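Local coordinates for protein cystathionine gamma-synthase (Xanthomonas oryzae pv. oryzae KACC 10331, PDB 6LD7) that probably makes cystathionine for methionine biosynthesis as a pyridoxal 5'-phosphate-dependent enzyme of the trans-sulfuration family, at residues I91-N96 and L240-S245; G220-R225 and Q231-W236; A97-Q100 and T104-V107. The protein carries 1 engineered substitution. All blocks are in the same frame, centred on the assembly; numbering follows the deposited sequence.

Contact 1: residues I91-N96 and L240-S245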
# COMPACT_ATOMS: atom_id res chain seq x y z
N ILE C 91 2.72 -4.32 -25.36
CA ILE C 91 2.72 -4.91 -26.71
C ILE C 91 1.36 -4.70 -27.37
O ILE C 91 1.30 -4.15 -28.49
CB ILE C 91 3.17 -6.38 -26.67
CG1 ILE C 91 4.62 -6.40 -26.20
CG2 ILE C 91 3.02 -7.00 -28.06
CD1 ILE C 91 5.10 -7.74 -25.81
N ASN C 92 0.29 -5.01 -26.63
CA ASN C 92 -1.10 -4.78 -27.07
C ASN C 92 -1.28 -3.31 -27.49
O ASN C 92 -1.84 -3.04 -28.61
CB ASN C 92 -2.04 -5.23 -25.96
CG ASN C 92 -3.51 -5.09 -26.33
OD1 ASN C 92 -3.75 -5.13 -27.49
ND2 ASN C 92 -4.45 -5.30 -25.42
N LEU C 93 -0.87 -2.36 -26.63
CA LEU C 93 -0.98 -0.93 -26.96
C LEU C 93 -0.31 -0.58 -28.31
O LEU C 93 -0.92 0.07 -29.20
CB LEU C 93 -0.35 -0.19 -25.79
CG LEU C 93 -0.25 1.31 -26.04
CD1 LEU C 93 -1.60 1.92 -26.32
CD2 LEU C 93 0.44 1.99 -24.90
N VAL C 94 0.93 -1.02 -28.53
CA VAL C 94 1.63 -0.71 -29.80
C VAL C 94 0.87 -1.31 -30.99
O VAL C 94 0.75 -0.61 -31.96
CB VAL C 94 3.04 -1.25 -29.79
CG1 VAL C 94 3.68 -1.08 -31.15
CG2 VAL C 94 3.85 -0.62 -28.65
N LEU C 95 0.46 -2.56 -30.93
CA LEU C 95 -0.31 -3.20 -32.02
C LEU C 95 -1.53 -2.37 -32.39
O LEU C 95 -1.77 -2.22 -33.60
CB LEU C 95 -0.76 -4.60 -31.63
CG LEU C 95 0.37 -5.58 -31.30
CD1 LEU C 95 -0.27 -6.90 -30.83
CD2 LEU C 95 1.28 -5.79 -32.48
N ASN C 96 -2.26 -1.85 -31.41
CA ASN C 96 -3.47 -1.05 -31.66
C ASN C 96 -3.09 0.36 -32.11
O ASN C 96 -3.78 0.94 -32.94
CB ASN C 96 -4.32 -0.96 -30.41
CG ASN C 96 -5.15 -2.20 -30.19
OD1 ASN C 96 -6.25 -2.30 -30.74
ND2 ASN C 96 -4.67 -3.11 -29.35
N LEU C 240 -8.43 2.10 -24.72
CA LEU C 240 -8.44 0.63 -24.54
C LEU C 240 -8.47 0.20 -23.07
O LEU C 240 -8.68 -0.97 -22.80
CB LEU C 240 -7.20 0.03 -25.18
CG LEU C 240 -7.14 0.14 -26.70
CD1 LEU C 240 -5.69 -0.13 -27.14
CD2 LEU C 240 -8.05 -0.87 -27.33
N GLY C 241 -8.21 1.14 -22.17
CA GLY C 241 -8.21 0.86 -20.73
C GLY C 241 -6.99 0.08 -20.28
O GLY C 241 -7.17 -0.73 -19.33
N LEU C 242 -5.81 0.35 -20.87
CA LEU C 242 -4.60 -0.47 -20.61
C LEU C 242 -3.67 0.18 -19.58
O LEU C 242 -2.64 -0.45 -19.25
CB LEU C 242 -3.81 -0.59 -21.93
CG LEU C 242 -4.40 -1.53 -22.94
CD1 LEU C 242 -3.59 -1.47 -24.24
CD2 LEU C 242 -4.36 -2.93 -22.32
N THR C 243 -3.91 1.42 -19.14
CA THR C 243 -3.12 2.08 -18.11
C THR C 243 -3.09 1.29 -16.79
O THR C 243 -4.01 0.54 -16.49
CB THR C 243 -3.55 3.52 -17.90
OG1 THR C 243 -4.96 3.49 -17.65
CG2 THR C 243 -3.28 4.34 -19.14
N GLY C 244 -1.98 1.46 -16.08
CA GLY C 244 -1.67 0.75 -14.83
C GLY C 244 -2.17 1.51 -13.57
O GLY C 244 -2.41 2.72 -13.61
N SER C 245 -2.09 0.84 -12.46
CA SER C 245 -2.39 1.31 -11.10
C SER C 245 -1.30 2.29 -10.63
O SER C 245 -0.11 2.06 -10.74
CB SER C 245 -2.43 0.08 -10.28
OG SER C 245 -2.01 0.27 -8.97
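Two asparagine amides on helix 87-98, Asn96 and Asn92, meet leucine methyls from segment 240-245. Leu240 CD1 lies over one face of the Asn96 amide, 3.7 Å from Asn96 CG and 3.6 Å from Asn96 CB. The other amide, one helical turn earlier, receives Leu242: CD1 stands above one face, toward the ND2 side, while CD2 stands off the ND2 edge, 3.9 Å from Asn92 ND2. Leu242 CD1 also presses on the next residue, 3.8 Å from Leu93 CB and 3.7 Å from Leu93 N. With CG anti to the backbone N (chi1 -178°), Asn92 turns its amide to where the leucine meets it at about a right angle.

In the plane of the Asn96 amide, ND2 donates to the carbonyl oxygen of Asn92 (2.9 Å, 162° at the hydrogen). That oxygen also accepts the helical bond from Asn96 N, and the side-chain donor comes in from above its carbonyl plane. Asn92 ND2 makes a weak bond to Leu240 O of the second subunit, and an equally weak reciprocal bond joins Leu240 O to Asn92 ND2 of that subunit.

A Schellman motif ends helix 227-240, with Gly241, of positive phi, as its C-prime residue, and Leu242 follows it onto Asn92 and Leu93. Leu242 also packs on Leu242 of the second subunit.

No hydrogen bond joins the two segments; methyl packing holds them. One N-H of Asn96 is used inside its own helix, and Asn92 ND2 has a weak partner across the subunit interface, which probably eases the cost of setting the buried Asn92 amide against leucine.

Contact 2: residues G220-R225 and Q231-W236; sequences GAVVAR and QQLVWW
Leu233, on the inner side of helix 227-240, reaches down onto strand 220-224 and carries the whole contact through one methyl. Its CD1 lies 3.8 Å from Val222 CG1 and 4.1 Å from Ala224 CB. Val222 and Ala224 are two apart on the strand and therefore face the same side of the sheet, while Val223 between them points away from the helix.

Leu233 has CG anti to its carbonyl carbon (chi1 -63°) and an extended chi2, which sends CD1 out from the helix to the pair of strand side chains. Val222 offers only CG1, and the two branched side chains meet at about a right angle; Ala224 adds its single methyl alongside. No polar group bridges the segments, and the three touching residues are buried.

The neighbours extend the same apolar layer: Leu202 of strand 202-206 touches Val222, Ala224 and Leu233, and Val82 of strand 80-84 also packs on Leu233. Farther along the helix, Trp236 lies against Leu93 and Ala97 of helix 87-98 and against Ala121 of the second subunit.

Strand 220-224 runs antiparallel to both of its neighbours in an otherwise largely parallel seven-stranded sheet. A helix laid back on the sheet directly after this reversed strand belongs to the large domain of fold-type I pyridoxal phosphate enzymes, of which the aspartate aminotransferases are the familiar example.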
# COMPACT_ATOMS: atom_id res chain seq x y z
N GLY C 220 4.06 -2.68 -17.55
CA GLY C 220 4.73 -2.40 -18.81
C GLY C 220 4.93 -0.94 -19.02
O GLY C 220 4.38 -0.11 -18.26
N ALA C 221 5.68 -0.63 -20.07
CA ALA C 221 5.98 0.74 -20.49
C ALA C 221 6.29 0.75 -21.98
O ALA C 221 6.84 -0.23 -22.52
CB ALA C 221 7.13 1.19 -19.61
N VAL C 222 5.90 1.82 -22.63
CA VAL C 222 6.28 2.12 -23.99
C VAL C 222 6.79 3.54 -24.01
O VAL C 222 6.11 4.44 -23.49
CB VAL C 222 5.09 2.03 -24.97
CG1 VAL C 222 5.60 2.07 -26.37
CG2 VAL C 222 4.35 0.80 -24.74
N VAL C 223 7.92 3.70 -24.64
CA VAL C 223 8.54 4.99 -24.86
C VAL C 223 8.66 5.19 -26.37
O VAL C 223 9.19 4.34 -27.09
CB VAL C 223 9.89 5.07 -24.11
CG1 VAL C 223 10.60 6.36 -24.45
CG2 VAL C 223 9.74 4.98 -22.59
N ALA C 224 8.16 6.32 -26.83
CA ALA C 224 8.26 6.75 -28.22
C ALA C 224 9.36 7.78 -28.37
O ALA C 224 9.46 8.68 -27.51
CB ALA C 224 6.97 7.29 -28.74
N ARG C 225 10.09 7.68 -29.47
CA ARG C 225 11.13 8.68 -29.83
C ARG C 225 10.40 9.99 -30.10
O ARG C 225 10.83 10.99 -29.62
CB ARG C 225 11.90 8.21 -31.07
CG ARG C 225 13.18 8.97 -31.43
CD ARG C 225 14.02 8.23 -32.57
NE ARG C 225 13.46 8.78 -33.85
CZ ARG C 225 12.87 8.16 -34.92
NH1 ARG C 225 12.80 6.86 -35.14
NH2 ARG C 225 12.39 8.93 -35.87
N GLN C 231 1.72 10.77 -28.21
CA GLN C 231 0.35 11.31 -28.05
C GLN C 231 -0.64 10.26 -28.56
O GLN C 231 -1.65 10.07 -27.92
CB GLN C 231 0.15 12.69 -28.71
CG GLN C 231 0.75 13.86 -27.90
CD GLN C 231 0.44 13.92 -26.40
OE1 GLN C 231 1.26 14.27 -25.56
NE2 GLN C 231 -0.76 13.55 -26.00
N GLN C 232 -0.34 9.57 -29.64
CA GLN C 232 -1.18 8.46 -30.11
C GLN C 232 -1.16 7.32 -29.11
O GLN C 232 -2.26 6.78 -28.84
CB GLN C 232 -0.72 8.02 -31.48
CG GLN C 232 -0.93 9.13 -32.53
CD GLN C 232 -0.32 8.63 -33.83
OE1 GLN C 232 -0.58 7.52 -34.22
NE2 GLN C 232 0.66 9.32 -34.39
N LEU C 233 -0.03 7.03 -28.48
CA LEU C 233 -0.04 5.93 -27.49
C LEU C 233 -0.89 6.31 -26.25
O LEU C 233 -1.60 5.42 -25.73
CB LEU C 233 1.37 5.57 -27.10
CG LEU C 233 2.28 5.02 -28.20
CD1 LEU C 233 3.67 5.10 -27.68
CD2 LEU C 233 1.91 3.59 -28.53
N VAL C 234 -0.83 7.56 -25.82
CA VAL C 234 -1.60 8.06 -24.66
C VAL C 234 -3.08 7.87 -25.00
O VAL C 234 -3.86 7.47 -24.16
CB VAL C 234 -1.21 9.51 -24.38
CG1 VAL C 234 -2.22 10.23 -23.45
CG2 VAL C 234 0.21 9.62 -23.76
N TRP C 235 -3.48 8.27 -26.19
CA TRP C 235 -4.90 8.24 -26.58
C TRP C 235 -5.39 6.77 -26.61
O TRP C 235 -6.39 6.49 -26.01
CB TRP C 235 -5.03 8.95 -27.93
CG TRP C 235 -6.47 9.11 -28.31
CD1 TRP C 235 -7.20 10.27 -28.16
CD2 TRP C 235 -7.33 8.09 -28.90
NE1 TRP C 235 -8.47 10.03 -28.67
CE2 TRP C 235 -8.59 8.72 -29.10
CE3 TRP C 235 -7.16 6.77 -29.35
CZ2 TRP C 235 -9.69 8.02 -29.64
CZ3 TRP C 235 -8.23 6.06 -29.85
CH2 TRP C 235 -9.48 6.69 -30.01
N TRP C 236 -4.65 5.86 -27.23
CA TRP C 236 -5.01 4.44 -27.33
C TRP C 236 -5.00 3.77 -25.96
O TRP C 236 -5.88 2.90 -25.71
CB TRP C 236 -4.13 3.72 -28.34
CG TRP C 236 -4.60 3.96 -29.74
CD1 TRP C 236 -4.02 4.79 -30.65
CD2 TRP C 236 -5.66 3.27 -30.42
NE1 TRP C 236 -4.73 4.73 -31.80
CE2 TRP C 236 -5.77 3.85 -31.69
CE3 TRP C 236 -6.68 2.41 -29.99
CZ2 TRP C 236 -6.73 3.47 -32.63
CZ3 TRP C 236 -7.63 2.00 -30.91
CH2 TRP C 236 -7.64 2.52 -32.21

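Contact 3: residues A97-Q100 and T104-V107; sequences AVLQ and TLVV
The backbone oxygen of Leu99 is held by a hydrogen bond from Lys125 NZ of the second subunit, while the side chain of the same residue turns inward to Leu105 on strand 104-108. Lys125 of that subunit also bonds to Asn96 O, so it collects two carbonyls at the C-terminal end of helix 87-98. Such a charge probably suits the negative end of the helix dipole.

Leu99 is the first residue to leave helical geometry. Its CG is anti to the carbonyl carbon (chi1 -61°), and the extended side chain brings CD1 to 4.0 Å from Leu105 CB. That is the nearest atom of Leu105; with CG anti to the backbone N (chi1 166°), its branched end lies slightly farther off, and the two side chains cross at roughly ninety degrees.

Leu151 packs on both leucines, Phe128 adds to the cover of Leu99, and Phe119 of helix 113-124 lies against Leu105. In the short turn between the segments, Asp103 OD2 accepts a bond from Gln100 N.

Strand 80-84, helix 87-98 and strand 104-108, parallel to the first in the same sheet though not adjacent to it, form a beta-alpha-beta unit, and this contact lies at its helix-to-strand turn. Across the segments the chemistry is purely apolar: Leu99 packs the segment just after the helix against the start of the strand, while the Asn96 and Leu99 oxygens go to the second subunit.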
# COMPACT_ATOMS: atom_id res chain seq x y z
N ALA C 97 -2.02 0.98 -31.63
CA ALA C 97 -1.73 2.34 -32.08
C ALA C 97 -1.16 2.32 -33.50
O ALA C 97 -1.28 3.30 -34.24
CB ALA C 97 -0.76 3.02 -31.18
N VAL C 98 -0.47 1.27 -33.85
CA VAL C 98 0.32 1.32 -35.09
C VAL C 98 -0.35 0.57 -36.23
O VAL C 98 -0.05 0.96 -37.33
CB VAL C 98 1.73 0.79 -34.85
CG1 VAL C 98 2.51 0.75 -36.10
CG2 VAL C 98 2.45 1.69 -33.91
N LEU C 99 -0.94 -0.57 -36.04
CA LEU C 99 -1.36 -1.46 -37.16
C LEU C 99 -2.87 -1.34 -37.42
O LEU C 99 -3.63 -0.93 -36.52
CB LEU C 99 -1.08 -2.91 -36.76
CG LEU C 99 0.36 -3.26 -36.48
CD1 LEU C 99 0.53 -4.70 -36.03
CD2 LEU C 99 1.14 -3.08 -37.74
N GLN C 100 -3.29 -1.75 -38.59
CA GLN C 100 -4.71 -1.94 -39.01
C GLN C 100 -4.77 -3.03 -40.09
O GLN C 100 -3.72 -3.35 -40.69
CB GLN C 100 -5.21 -0.61 -39.56
CG GLN C 100 -4.52 -0.16 -40.83
CD GLN C 100 -5.09 1.17 -41.22
OE1 GLN C 100 -5.70 1.85 -40.42
NE2 GLN C 100 -4.98 1.55 -42.47
N THR C 104 1.21 -5.39 -42.28
CA THR C 104 1.99 -6.57 -41.93
C THR C 104 2.95 -6.17 -40.81
O THR C 104 3.57 -5.10 -40.86
CB THR C 104 2.72 -7.09 -43.20
OG1 THR C 104 1.76 -7.68 -44.08
CG2 THR C 104 3.64 -8.20 -42.84
N LEU C 105 3.14 -7.10 -39.92
CA LEU C 105 4.06 -7.00 -38.79
C LEU C 105 5.13 -8.09 -38.98
O LEU C 105 4.78 -9.28 -39.17
CB LEU C 105 3.30 -7.26 -37.49
CG LEU C 105 4.17 -7.53 -36.26
CD1 LEU C 105 4.84 -6.22 -35.86
CD2 LEU C 105 3.34 -8.07 -35.09
N VAL C 106 6.37 -7.70 -38.82
CA VAL C 106 7.48 -8.67 -38.81
C VAL C 106 7.86 -8.98 -37.37
O VAL C 106 8.08 -8.08 -36.64
CB VAL C 106 8.68 -8.11 -39.58
CG1 VAL C 106 9.77 -9.14 -39.62
CG2 VAL C 106 8.27 -7.68 -40.97
N VAL C 107 7.95 -10.25 -37.05
CA VAL C 107 8.22 -10.80 -35.69
C VAL C 107 9.43 -11.69 -35.76
O VAL C 107 9.51 -12.53 -36.65
CB VAL C 107 6.99 -11.62 -35.29
CG1 VAL C 107 7.21 -12.30 -34.00
CG2 VAL C 107 5.83 -10.68 -35.21

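Helix 87-98 ties the three contacts together: it supplies the first segment of contact 1 and of contact 3, and contact 2 packs beside it. Contacts 1 and 2 are closest, with centres about 9 Å apart, and Leu93 CD1 lies 3.6 Å from Leu233 O. Contact 3 has its centre about 15 Å from each of the others; Trp236 CD1 reaches Ala97 CA at 3.6 Å, and Leu95 CD2 meets Leu105 CD2 at 4.0 Å. The second subunit touches all three. Lys209, the predicted cofactor lysine, is not modelled, but in relatives the opposite, N-terminal end of this helix helps bind the cofactor phosphate.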